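Local atomic coordinates of saframycin Mx1 synthetase B (Legionella pneumophila subsp. pneumophila, PDB entry 3KXW), a protein that belongs to the AMP-binding (ANL) enzyme superfamily, with a large N-terminal part and a smaller C-terminal part. Residues Tyr271-Lys276 with Trp576-Ile581; Phe245-Leu250 with Ile525-Tyr530. All coordinates share one frame; numbering follows the deposited sequence.

Contact 1: Tyr271-Lys276 with Trp576-Ile581; sequences YDYCVK and WQLNKI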
loop_
_atom_site.group_PDB
_atom_site.type_symbol
_atom_site.label_atom_id
_atom_site.label_comp_id
_atom_site.label_asym_id
_atom_site.label_seq_id
_atom_site.Cartn_x
_atom_site.Cartn_y
_atom_site.Cartn_z
ATOM N N TYR A 271 0.890 -12.854 2.526
ATOM C CA TYR A 271 1.164 -14.252 2.226
ATOM C C TYR A 271 1.224 -15.069 3.541
ATOM O O TYR A 271 0.665 -16.163 3.636
ATOM C CB TYR A 271 2.419 -14.397 1.331
ATOM C CG TYR A 271 2.250 -13.734 -0.040
ATOM C CD1 TYR A 271 1.458 -14.313 -1.018
ATOM C CD2 TYR A 271 2.870 -12.527 -0.331
ATOM C CE1 TYR A 271 1.275 -13.715 -2.266
ATOM C CE2 TYR A 271 2.697 -11.908 -1.570
ATOM C CZ TYR A 271 1.898 -12.506 -2.530
ATOM O OH TYR A 271 1.723 -11.910 -3.745
ATOM N N ASP A 272 1.856 -14.509 4.564
ATOM C CA ASP A 272 1.894 -15.147 5.869
ATOM C C ASP A 272 0.506 -15.246 6.447
ATOM O O ASP A 272 0.167 -16.217 7.108
ATOM C CB ASP A 272 2.754 -14.352 6.838
ATOM C CG ASP A 272 4.233 -14.536 6.584
ATOM O OD1 ASP A 272 4.683 -15.686 6.430
ATOM O OD2 ASP A 272 4.932 -13.517 6.527
ATOM N N TYR A 273 -0.294 -14.216 6.204
ATOM C CA TYR A 273 -1.642 -14.159 6.751
ATOM C C TYR A 273 -2.501 -15.280 6.162
ATOM O O TYR A 273 -3.288 -15.905 6.881
ATOM C CB TYR A 273 -2.244 -12.783 6.474
ATOM C CG TYR A 273 -3.519 -12.478 7.214
ATOM C CD1 TYR A 273 -3.528 -12.174 8.571
ATOM C CD2 TYR A 273 -4.716 -12.473 6.541
ATOM C CE1 TYR A 273 -4.740 -11.890 9.238
ATOM C CE2 TYR A 273 -5.885 -12.186 7.172
ATOM C CZ TYR A 273 -5.912 -11.899 8.509
ATOM O OH TYR A 273 -7.163 -11.624 9.048
ATOM N N CYS A 274 -2.361 -15.506 4.854
ATOM C CA CYS A 274 -3.010 -16.660 4.201
ATOM C C CYS A 274 -2.586 -17.995 4.792
ATOM O O CYS A 274 -3.427 -18.840 5.092
ATOM C CB CYS A 274 -2.710 -16.681 2.709
ATOM S SG CYS A 274 -3.573 -15.407 1.755
ATOM N N VAL A 275 -1.279 -18.177 4.961
ATOM C CA VAL A 275 -0.773 -19.411 5.542
ATOM C C VAL A 275 -1.348 -19.628 6.941
ATOM O O VAL A 275 -1.764 -20.736 7.291
ATOM C CB VAL A 275 0.767 -19.408 5.595
ATOM C CG1 VAL A 275 1.302 -20.541 6.505
ATOM C CG2 VAL A 275 1.342 -19.527 4.196
ATOM N N LYS A 276 -1.348 -18.572 7.742
ATOM C CA LYS A 276 -1.793 -18.664 9.122
ATOM C C LYS A 276 -3.299 -18.937 9.259
ATOM O O LYS A 276 -3.726 -19.690 10.155
ATOM C CB LYS A 276 -1.439 -17.389 9.882
ATOM C CG LYS A 276 -1.652 -17.547 11.377
ATOM C CD LYS A 276 -0.587 -16.865 12.147
ATOM C CE LYS A 276 -0.495 -17.411 13.564
ATOM N NZ LYS A 276 0.602 -18.387 13.687
ATOM N N TRP A 576 0.624 -15.046 19.748
ATOM C CA TRP A 576 0.287 -15.264 18.345
ATOM C C TRP A 576 1.426 -14.646 17.542
ATOM O O TRP A 576 1.844 -13.525 17.833
ATOM C CB TRP A 576 -1.034 -14.543 18.060
ATOM C CG TRP A 576 -1.546 -14.516 16.633
ATOM C CD1 TRP A 576 -2.426 -15.388 16.062
ATOM C CD2 TRP A 576 -1.288 -13.501 15.647
ATOM N NE1 TRP A 576 -2.709 -15.001 14.764
ATOM C CE2 TRP A 576 -2.020 -13.843 14.490
ATOM C CE3 TRP A 576 -0.506 -12.339 15.632
ATOM C CZ2 TRP A 576 -1.980 -13.069 13.323
ATOM C CZ3 TRP A 576 -0.459 -11.571 14.469
ATOM C CH2 TRP A 576 -1.194 -11.942 13.333
ATOM N N GLN A 577 1.928 -15.379 16.553
ATOM C CA GLN A 577 2.998 -14.883 15.686
ATOM C C GLN A 577 2.583 -15.027 14.228
ATOM O O GLN A 577 2.450 -16.146 13.714
ATOM C CB GLN A 577 4.299 -15.655 15.924
ATOM C CG GLN A 577 4.901 -15.492 17.323
ATOM C CD GLN A 577 5.696 -14.207 17.481
ATOM O OE1 GLN A 577 5.494 -13.246 16.739
ATOM N NE2 GLN A 577 6.611 -14.182 18.448
ATOM N N LEU A 578 2.388 -13.900 13.556
ATOM C CA LEU A 578 1.914 -13.904 12.167
ATOM C C LEU A 578 2.717 -14.828 11.255
ATOM O O LEU A 578 2.150 -15.560 10.433
ATOM C CB LEU A 578 1.925 -12.479 11.602
ATOM C CG LEU A 578 1.661 -12.329 10.106
ATOM C CD1 LEU A 578 0.339 -12.948 9.731
ATOM C CD2 LEU A 578 1.684 -10.853 9.735
ATOM N N ASN A 579 4.034 -14.795 11.390
ATOM C CA ASN A 579 4.874 -15.463 10.402
ATOM C C ASN A 579 5.310 -16.860 10.801
ATOM O O ASN A 579 6.119 -17.480 10.116
ATOM C CB ASN A 579 6.054 -14.585 9.962
ATOM C CG ASN A 579 7.039 -14.332 11.057
ATOM O OD1 ASN A 579 7.051 -15.011 12.090
ATOM N ND2 ASN A 579 7.893 -13.349 10.841
ATOM N N LYS A 580 4.732 -17.358 11.894
ATOM C CA LYS A 580 5.030 -18.704 12.375
ATOM C C LYS A 580 3.867 -19.649 12.136
ATOM O O LYS A 580 2.704 -19.265 12.229
ATOM C CB LYS A 580 5.377 -18.695 13.869
ATOM C CG LYS A 580 6.858 -18.576 14.150
ATOM C CD LYS A 580 7.261 -19.605 15.206
ATOM C CE LYS A 580 6.195 -19.709 16.298
ATOM N NZ LYS A 580 6.561 -20.723 17.335
ATOM N N ILE A 581 4.193 -20.893 11.831
ATOM C CA ILE A 581 3.187 -21.910 11.591
ATOM C C ILE A 581 2.939 -22.683 12.875
ATOM O O ILE A 581 3.901 -23.104 13.520
ATOM C CB ILE A 581 3.664 -22.878 10.502
ATOM C CG1 ILE A 581 3.728 -22.148 9.155
ATOM C CG2 ILE A 581 2.755 -24.081 10.423
ATOM C CD1 ILE A 581 4.450 -22.938 8.078
HETATM O O HOH W 1 7.018 -16.672 7.623
HETATM O O HOH W 2 1.931 -17.772 8.886
HETATM O O HOH W 3 0.967 -18.098 16.540
#
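The ammonium of Lys-276 reaches from helix 269-277 into the type I turn Gln-577 to Lys-580 and bonds two of its carbonyls. Lys-276 NZ lies 2.7 Å from Lys-580 O and 2.9 Å from Gln-577 O. The second approach comes from above the carbonyl plane, 38° out of it, while Lys-580 N, closing the turn, reaches Gln-577 O from the opposite face. A water accepts from Lys-276 NZ and from Gln-577 N, giving the ammonium a third partner. The bend at chi2 of Lys-276 helps carry Lys-276 CE over one face of the indole, 3.5 Å from Trp-576 NE1, as a CH-pi contact; the bend at chi4 (99°) turns NZ to the carbonyls.

Two further waters bridge the segments, one between the carbonyls Asp-272 O and Leu-578 O, the other from the carboxylate oxygen Asp-272 OD1 to Asn-579 O. Asp-272 OD2 is held separately by Thr-305 OG1, so the carboxylate is gripped at both oxygens.

Apolar packing fills in around this. Leu-578 CD1 sits at the ring edge, 4.1 Å from Tyr-273 CD1, and Val-275 CG1 meets Ile-581 CG1 at 3.9 Å.

Helix 269-277 of the AMP-binding part thus meets the last modelled residues, just after edge strand 574-577 of the C-terminal sheet. The Lys-276 charge meets main-chain carbonyls and water, consistent with a turn held more through its backbone than its side chains.

Contact 2: Phe245-Leu250 with Ile525-Tyr530; sequences FLQNPL and IFELVY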
loop_
_atom_site.group_PDB
_atom_site.type_symbol
_atom_site.label_atom_id
_atom_site.label_comp_id
_atom_site.label_asym_id
_atom_site.label_seq_id
_atom_site.Cartn_x
_atom_site.Cartn_y
_atom_site.Cartn_z
ATOM N N PHE A 245 -10.744 -9.122 2.507
ATOM C CA PHE A 245 -9.571 -9.977 2.616
ATOM C C PHE A 245 -9.272 -10.377 4.074
ATOM O O PHE A 245 -9.081 -11.558 4.380
ATOM C CB PHE A 245 -8.336 -9.296 2.022
ATOM C CG PHE A 245 -7.086 -10.064 2.271
ATOM C CD1 PHE A 245 -6.961 -11.355 1.786
ATOM C CD2 PHE A 245 -6.070 -9.536 3.043
ATOM C CE1 PHE A 245 -5.827 -12.106 2.050
ATOM C CE2 PHE A 245 -4.927 -10.269 3.294
ATOM C CZ PHE A 245 -4.809 -11.556 2.804
ATOM N N LEU A 246 -9.227 -9.390 4.961
ATOM C CA LEU A 246 -8.873 -9.649 6.357
ATOM C C LEU A 246 -9.886 -10.527 7.053
ATOM O O LEU A 246 -9.521 -11.416 7.817
ATOM C CB LEU A 246 -8.638 -8.342 7.117
ATOM C CG LEU A 246 -7.375 -7.569 6.707
ATOM C CD1 LEU A 246 -7.189 -6.385 7.617
ATOM C CD2 LEU A 246 -6.123 -8.429 6.765
ATOM N N GLN A 247 -11.163 -10.317 6.768
ATOM C CA GLN A 247 -12.192 -11.184 7.332
ATOM C C GLN A 247 -12.118 -12.624 6.848
ATOM O O GLN A 247 -12.547 -13.536 7.553
ATOM C CB GLN A 247 -13.573 -10.637 7.000
ATOM C CG GLN A 247 -13.894 -9.349 7.702
ATOM C CD GLN A 247 -14.738 -9.567 8.929
ATOM O OE1 GLN A 247 -14.274 -9.385 10.063
ATOM N NE2 GLN A 247 -15.990 -9.967 8.719
ATOM N N ASN A 248 -11.616 -12.839 5.634
ATOM C CA ASN A 248 -11.681 -14.164 5.016
ATOM C C ASN A 248 -10.653 -14.243 3.910
ATOM O O ASN A 248 -10.998 -14.114 2.740
ATOM C CB ASN A 248 -13.085 -14.400 4.408
ATOM C CG ASN A 248 -13.265 -15.809 3.857
ATOM O OD1 ASN A 248 -12.593 -16.754 4.297
ATOM N ND2 ASN A 248 -14.180 -15.959 2.884
ATOM N N PRO A 249 -9.379 -14.452 4.273
ATOM C CA PRO A 249 -8.273 -14.368 3.310
ATOM C C PRO A 249 -8.377 -15.430 2.228
ATOM O O PRO A 249 -7.865 -15.233 1.116
ATOM C CB PRO A 249 -7.014 -14.624 4.166
ATOM C CG PRO A 249 -7.460 -14.578 5.575
ATOM C CD PRO A 249 -8.932 -14.784 5.630
ATOM N N LEU A 250 -9.014 -16.557 2.554
ATOM C CA LEU A 250 -9.300 -17.570 1.547
ATOM C C LEU A 250 -9.992 -16.961 0.332
ATOM O O LEU A 250 -9.786 -17.425 -0.796
ATOM C CB LEU A 250 -10.184 -18.677 2.124
ATOM C CG LEU A 250 -10.692 -19.678 1.095
ATOM C CD1 LEU A 250 -9.529 -20.424 0.493
ATOM C CD2 LEU A 250 -11.662 -20.635 1.774
ATOM N N ILE A 525 -7.764 -8.056 16.714
ATOM C CA ILE A 525 -6.719 -7.095 16.969
ATOM C C ILE A 525 -6.007 -6.748 15.657
ATOM O O ILE A 525 -5.830 -5.579 15.332
ATOM C CB ILE A 525 -5.731 -7.615 18.001
ATOM C CG1 ILE A 525 -6.424 -7.666 19.369
ATOM C CG2 ILE A 525 -4.525 -6.694 18.047
ATOM C CD1 ILE A 525 -5.641 -8.478 20.447
ATOM N N PHE A 526 -5.630 -7.764 14.893
ATOM C CA PHE A 526 -4.956 -7.502 13.627
ATOM C C PHE A 526 -5.792 -6.591 12.728
ATOM O O PHE A 526 -5.295 -5.583 12.197
ATOM C CB PHE A 526 -4.561 -8.800 12.900
ATOM C CG PHE A 526 -3.664 -8.554 11.717
ATOM C CD1 PHE A 526 -2.285 -8.602 11.846
ATOM C CD2 PHE A 526 -4.209 -8.222 10.494
ATOM C CE1 PHE A 526 -1.458 -8.359 10.739
ATOM C CE2 PHE A 526 -3.401 -7.961 9.394
ATOM C CZ PHE A 526 -2.019 -8.029 9.526
ATOM N N GLU A 527 -7.068 -6.918 12.578
ATOM C CA GLU A 527 -7.970 -6.098 11.752
ATOM C C GLU A 527 -8.123 -4.651 12.244
ATOM O O GLU A 527 -8.091 -3.695 11.465
ATOM C CB GLU A 527 -9.330 -6.782 11.636
ATOM C CG GLU A 527 -10.368 -5.968 10.870
ATOM C CD GLU A 527 -11.766 -6.587 10.962
ATOM O OE1 GLU A 527 -11.909 -7.808 10.689
ATOM O OE2 GLU A 527 -12.706 -5.861 11.334
ATOM N N LEU A 528 -8.255 -4.483 13.553
ATOM C CA LEU A 528 -8.386 -3.148 14.123
ATOM C C LEU A 528 -7.219 -2.242 13.810
ATOM O O LEU A 528 -7.409 -1.096 13.406
ATOM C CB LEU A 528 -8.569 -3.231 15.645
ATOM C CG LEU A 528 -8.699 -1.885 16.353
ATOM C CD1 LEU A 528 -10.025 -1.215 15.983
ATOM C CD2 LEU A 528 -8.614 -2.070 17.861
ATOM N N VAL A 529 -6.000 -2.735 14.020
ATOM C CA VAL A 529 -4.819 -1.913 13.807
ATOM C C VAL A 529 -4.621 -1.632 12.302
ATOM O O VAL A 529 -4.230 -0.537 11.901
ATOM C CB VAL A 529 -3.575 -2.604 14.410
ATOM C CG1 VAL A 529 -2.328 -1.803 14.100
ATOM C CG2 VAL A 529 -3.772 -2.781 15.931
ATOM N N TYR A 530 -4.889 -2.630 11.482
ATOM C CA TYR A 530 -4.796 -2.444 10.034
ATOM C C TYR A 530 -5.731 -1.335 9.542
ATOM O O TYR A 530 -5.317 -0.461 8.764
ATOM C CB TYR A 530 -5.099 -3.741 9.307
ATOM C CG TYR A 530 -4.938 -3.615 7.812
ATOM C CD1 TYR A 530 -3.730 -3.901 7.191
ATOM C CD2 TYR A 530 -6.004 -3.179 7.022
ATOM C CE1 TYR A 530 -3.592 -3.776 5.805
ATOM C CE2 TYR A 530 -5.876 -3.058 5.645
ATOM C CZ TYR A 530 -4.676 -3.357 5.041
ATOM O OH TYR A 530 -4.582 -3.228 3.661
HETATM O O HOH W 4 -10.689 -9.980 10.671
#
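The last turn of helix 242-247 meets helix 515-533 where Leu-246 and Glu-527 bring their CA atoms to 6.5 Å, the nearest backbone approach between 245-250 and 525-530. Leu-246 carries the contact, its two methyls divided between two aromatic rings. Leu-246 CD1 lies 3.5 Å from Tyr-530 CD2, approaching that ring obliquely. Leu-246 CD2 comes to the edge of the other ring, near its plane and 3.8 Å from Phe-526 CE2. The leucine has CG beside its backbone N (chi1 -69°), and from there the branch point spreads the methyls toward rings one helical turn apart.

Beside this apolar pairing, Glu-527 extends its chain toward Gln-247, with carboxylate and amide planes 72° apart. A water donates to Glu-527 OE1 and, weakly, to Leu-246 O, the same carbonyl that accepts a bond from Tyr-273 OH. Phe-526 also meets the ring of Tyr-273, while Tyr-530 continues onto Trp-214 and Pro-216.

Buried leucine and phenylalanine thus give way to a solvated polar margin at Gln-247. This is an interdomain interface of the ANL fold, the AMP-binding part against a helix of the C-terminal part, with the side chain of Tyr-530 about 11 Å from the bound 5'-O-[(S)-(dodecanoyloxy)(hydroxy)phosphoryl]adenosine.

Going from the N terminus, the chain passes 245-250, then 271-276, both in the AMP-binding part, and much later 525-530 and 576-581 in the C-terminal part. Contact 2 closes a loop of 274 residues and contact 1 one of 299; the two cross, since each opens before the other closes. Their centres lie about 12 Å apart and they touch directly: the Tyr-273 ring packs on Pro-249 and Phe-245, and Trp-576 CH2 meets Phe-526 CD1. Together they tie helices 242-247 and 269-277 to helix 515-533 and the tail after strand 574-577, making one continuous seam between the two parts.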